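Local coordinates for protein transcriptional regulator (Thermus thermophilus, PDB 2H0A) that is probably a transcriptional repressor of the CcpA type, with a two-lobed periplasmic-binding-protein-like core that would sense a small effector, at residues 107-112 with 139-144. Residues are numbered along the deposited sequence; the frame is centred on the assembly and turned at random.
Sequences AYLARF and AGFQEA
A144 and F141, one helical turn apart on helix 133-147, meet A107 and L109 at the C-terminal end of helix 99-109. At the first pair the backbones come close, A107 CA lying 5.2 Å from A144 CA, where each helix carries an alanine. A144 CB approaches A107 N at 3.5 Å, while A107 CB, on the more exposed side, stays 4.2 Å from A144 CB. The second pair reaches deeper. F141 holds its CG opposite the backbone N (chi1 -173°), which carries the ring away from its own helix and brings its CE1 corner toward the neighbour. There L109 CD2 sits at the ring edge, close to the ring plane, 4.2 Å from F141 CE1. L109 has its CB directed at helix 133-147.

Beyond the two helices, F141 stacks on F185 and meets F152 edge-to-face; L109 also packs on I116, F185 and L213, so both side chains dip toward the central strands of the lobe. Past L109 the chain leaves the helix in a type I turn, L109 to F112, closed by F112 N to L109 O at 3.1 Å. This turn folds the F112 ring back so that its CE1 lies 3.8 Å above the centre of the Y108 ring. R150 NH1 hydrogen-bonds the carbonyls of A110 and F112, tying the turn to the region just after helix 133-147.

Two helices of an alpha/beta lobe thus join on one side of its sheet through apolar side chains and one methyl set against a backbone N, a small contact consistent with hydrophobic burial rather than polar pairing holding the helices together.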
ATOM      1  N   ALA A 107     -13.614 -24.992   9.960  1.00 33.81           N
ATOM      2  CA  ALA A 107     -13.690 -26.420  10.232  1.00 33.27           C
ATOM      3  C   ALA A 107     -12.310 -27.018  10.419  1.00 34.48           C
ATOM      4  O   ALA A 107     -12.150 -28.013  11.116  1.00 35.84           O
ATOM      5  CB  ALA A 107     -14.404 -27.129   9.097  1.00 30.82           C
ATOM      6  N   TYR A 108     -11.308 -26.408   9.798  1.00 35.85           N
ATOM      7  CA  TYR A 108      -9.951 -26.915   9.900  1.00 36.85           C
ATOM      8  C   TYR A 108      -9.291 -26.543  11.219  1.00 37.66           C
ATOM      9  O   TYR A 108      -8.754 -27.407  11.916  1.00 37.90           O
ATOM     10  CB  TYR A 108      -9.097 -26.398   8.740  1.00 37.21           C
ATOM     11  CG  TYR A 108      -7.664 -26.878   8.810  1.00 39.48           C
ATOM     12  CD1 TYR A 108      -7.363 -28.234   8.686  1.00 40.76           C
ATOM     13  CD2 TYR A 108      -6.607 -25.981   8.998  1.00 39.41           C
ATOM     14  CE1 TYR A 108      -6.048 -28.692   8.745  1.00 42.98           C
ATOM     15  CE2 TYR A 108      -5.282 -26.422   9.058  1.00 40.50           C
ATOM     16  CZ  TYR A 108      -5.011 -27.785   8.930  1.00 43.44           C
ATOM     17  OH  TYR A 108      -3.721 -28.254   8.986  1.00 43.14           O
ATOM     18  N   LEU A 109      -9.320 -25.251  11.544  1.00 38.70           N
ATOM     19  CA  LEU A 109      -8.722 -24.740  12.772  1.00 38.65           C
ATOM     20  C   LEU A 109      -9.443 -25.299  13.985  1.00 39.62           C
ATOM     21  O   LEU A 109      -8.861 -25.447  15.059  1.00 40.47           O
ATOM     22  CB  LEU A 109      -8.793 -23.218  12.782  1.00 39.57           C
ATOM     23  CG  LEU A 109      -7.486 -22.443  12.617  1.00 39.61           C
ATOM     24  CD1 LEU A 109      -6.558 -23.162  11.671  1.00 38.62           C
ATOM     25  CD2 LEU A 109      -7.805 -21.042  12.122  1.00 39.06           C
ATOM     26  N   ALA A 110     -10.719 -25.613  13.794  1.00 39.34           N
ATOM     27  CA  ALA A 110     -11.546 -26.176  14.845  1.00 39.28           C
ATOM     28  C   ALA A 110     -11.032 -27.539  15.303  1.00 40.79           C
ATOM     29  O   ALA A 110     -11.597 -28.147  16.202  1.00 43.40           O
ATOM     30  CB  ALA A 110     -12.965 -26.310  14.344  1.00 36.20           C
ATOM     31  N   ARG A 111      -9.957 -28.018  14.700  1.00 41.37           N
ATOM     32  CA  ARG A 111      -9.431 -29.324  15.060  1.00 41.99           C
ATOM     33  C   ARG A 111      -8.168 -29.221  15.900  1.00 42.95           C
ATOM     34  O   ARG A 111      -7.485 -30.221  16.122  1.00 43.05           O
ATOM     35  CB  ARG A 111      -9.139 -30.118  13.790  1.00 43.68           C
ATOM     36  CG  ARG A 111     -10.278 -30.115  12.775  1.00 46.92           C
ATOM     37  CD  ARG A 111      -9.856 -30.777  11.480  1.00 50.18           C
ATOM     38  NE  ARG A 111      -9.438 -32.151  11.725  1.00 55.52           N
ATOM     39  CZ  ARG A 111      -8.653 -32.855  10.918  1.00 57.15           C
ATOM     40  NH1 ARG A 111      -8.192 -32.314   9.799  1.00 56.89           N
ATOM     41  NH2 ARG A 111      -8.321 -34.099  11.242  1.00 59.07           N
ATOM     42  N   PHE A 112      -7.868 -28.015  16.374  1.00 44.05           N
ATOM     43  CA  PHE A 112      -6.665 -27.782  17.173  1.00 42.99           C
ATOM     44  C   PHE A 112      -6.902 -27.205  18.565  1.00 42.68           C
ATOM     45  O   PHE A 112      -7.902 -26.540  18.821  1.00 41.15           O
ATOM     46  CB  PHE A 112      -5.709 -26.835  16.435  1.00 43.18           C
ATOM     47  CG  PHE A 112      -5.296 -27.318  15.082  1.00 42.68           C
ATOM     48  CD1 PHE A 112      -6.189 -27.291  14.013  1.00 43.50           C
ATOM     49  CD2 PHE A 112      -4.011 -27.800  14.875  1.00 40.99           C
ATOM     50  CE1 PHE A 112      -5.805 -27.737  12.753  1.00 43.99           C
ATOM     51  CE2 PHE A 112      -3.612 -28.248  13.627  1.00 42.52           C
ATOM     52  CZ  PHE A 112      -4.513 -28.216  12.556  1.00 43.40           C
ATOM     53  N   ALA A 139     -17.940 -14.829   7.356  1.00 39.70           N
ATOM     54  CA  ALA A 139     -19.252 -15.421   7.611  1.00 39.15           C
ATOM     55  C   ALA A 139     -19.188 -16.942   7.609  1.00 38.89           C
ATOM     56  O   ALA A 139     -19.801 -17.594   8.456  1.00 39.81           O
ATOM     57  CB  ALA A 139     -20.247 -14.948   6.580  1.00 38.09           C
ATOM     58  N   GLY A 140     -18.441 -17.502   6.659  1.00 38.67           N
ATOM     59  CA  GLY A 140     -18.304 -18.946   6.581  1.00 37.84           C
ATOM     60  C   GLY A 140     -17.446 -19.446   7.722  1.00 37.93           C
ATOM     61  O   GLY A 140     -17.636 -20.548   8.238  1.00 35.49           O
ATOM     62  N   PHE A 141     -16.487 -18.616   8.114  1.00 39.42           N
ATOM     63  CA  PHE A 141     -15.594 -18.952   9.207  1.00 40.59           C
ATOM     64  C   PHE A 141     -16.424 -19.154  10.459  1.00 42.11           C
ATOM     65  O   PHE A 141     -16.267 -20.143  11.166  1.00 41.85           O
ATOM     66  CB  PHE A 141     -14.589 -17.824   9.438  1.00 38.45           C
ATOM     67  CG  PHE A 141     -13.524 -18.160  10.450  1.00 36.87           C
ATOM     68  CD1 PHE A 141     -12.610 -19.183  10.209  1.00 35.83           C
ATOM     69  CD2 PHE A 141     -13.424 -17.444  11.638  1.00 35.36           C
ATOM     70  CE1 PHE A 141     -11.605 -19.485  11.141  1.00 35.69           C
ATOM     71  CE2 PHE A 141     -12.421 -17.741  12.572  1.00 36.66           C
ATOM     72  CZ  PHE A 141     -11.511 -18.762  12.322  1.00 34.01           C
ATOM     73  N   GLN A 142     -17.319 -18.212  10.721  1.00 45.60           N
ATOM     74  CA  GLN A 142     -18.167 -18.292  11.895  1.00 51.65           C
ATOM     75  C   GLN A 142     -19.149 -19.459  11.836  1.00 53.38           C
ATOM     76  O   GLN A 142     -19.412 -20.105  12.847  1.00 53.63           O
ATOM     77  CB  GLN A 142     -18.934 -16.985  12.076  1.00 55.00           C
ATOM     78  CG  GLN A 142     -18.046 -15.763  12.132  1.00 59.87           C
ATOM     79  CD  GLN A 142     -18.787 -14.550  12.629  1.00 63.15           C
ATOM     80  OE1 GLN A 142     -19.168 -14.488  13.799  1.00 64.84           O
ATOM     81  NE2 GLN A 142     -19.009 -13.576  11.742  1.00 64.27           N
ATOM     82  N   GLU A 143     -19.693 -19.723  10.654  1.00 55.07           N
ATOM     83  CA  GLU A 143     -20.639 -20.813  10.499  1.00 57.21           C
ATOM     84  C   GLU A 143     -19.970 -22.154  10.765  1.00 55.72           C
ATOM     85  O   GLU A 143     -20.521 -22.991  11.471  1.00 56.29           O
ATOM     86  CB  GLU A 143     -21.237 -20.791   9.090  1.00 63.46           C
ATOM     87  CG  GLU A 143     -22.071 -19.545   8.787  1.00 73.72           C
ATOM     88  CD  GLU A 143     -23.475 -19.595   9.387  1.00 80.76           C
ATOM     89  OE1 GLU A 143     -23.606 -19.778  10.622  1.00 84.20           O
ATOM     90  OE2 GLU A 143     -24.455 -19.447   8.618  1.00 83.13           O
ATOM     91  N   ALA A 144     -18.780 -22.360  10.212  1.00 53.37           N
ATOM     92  CA  ALA A 144     -18.072 -23.614  10.413  1.00 52.25           C
ATOM     93  C   ALA A 144     -17.685 -23.801  11.873  1.00 52.16           C
ATOM     94  O   ALA A 144     -17.825 -24.894  12.421  1.00 52.12           O
ATOM     95  CB  ALA A 144     -16.831 -23.667   9.528  1.00 52.51           C
TER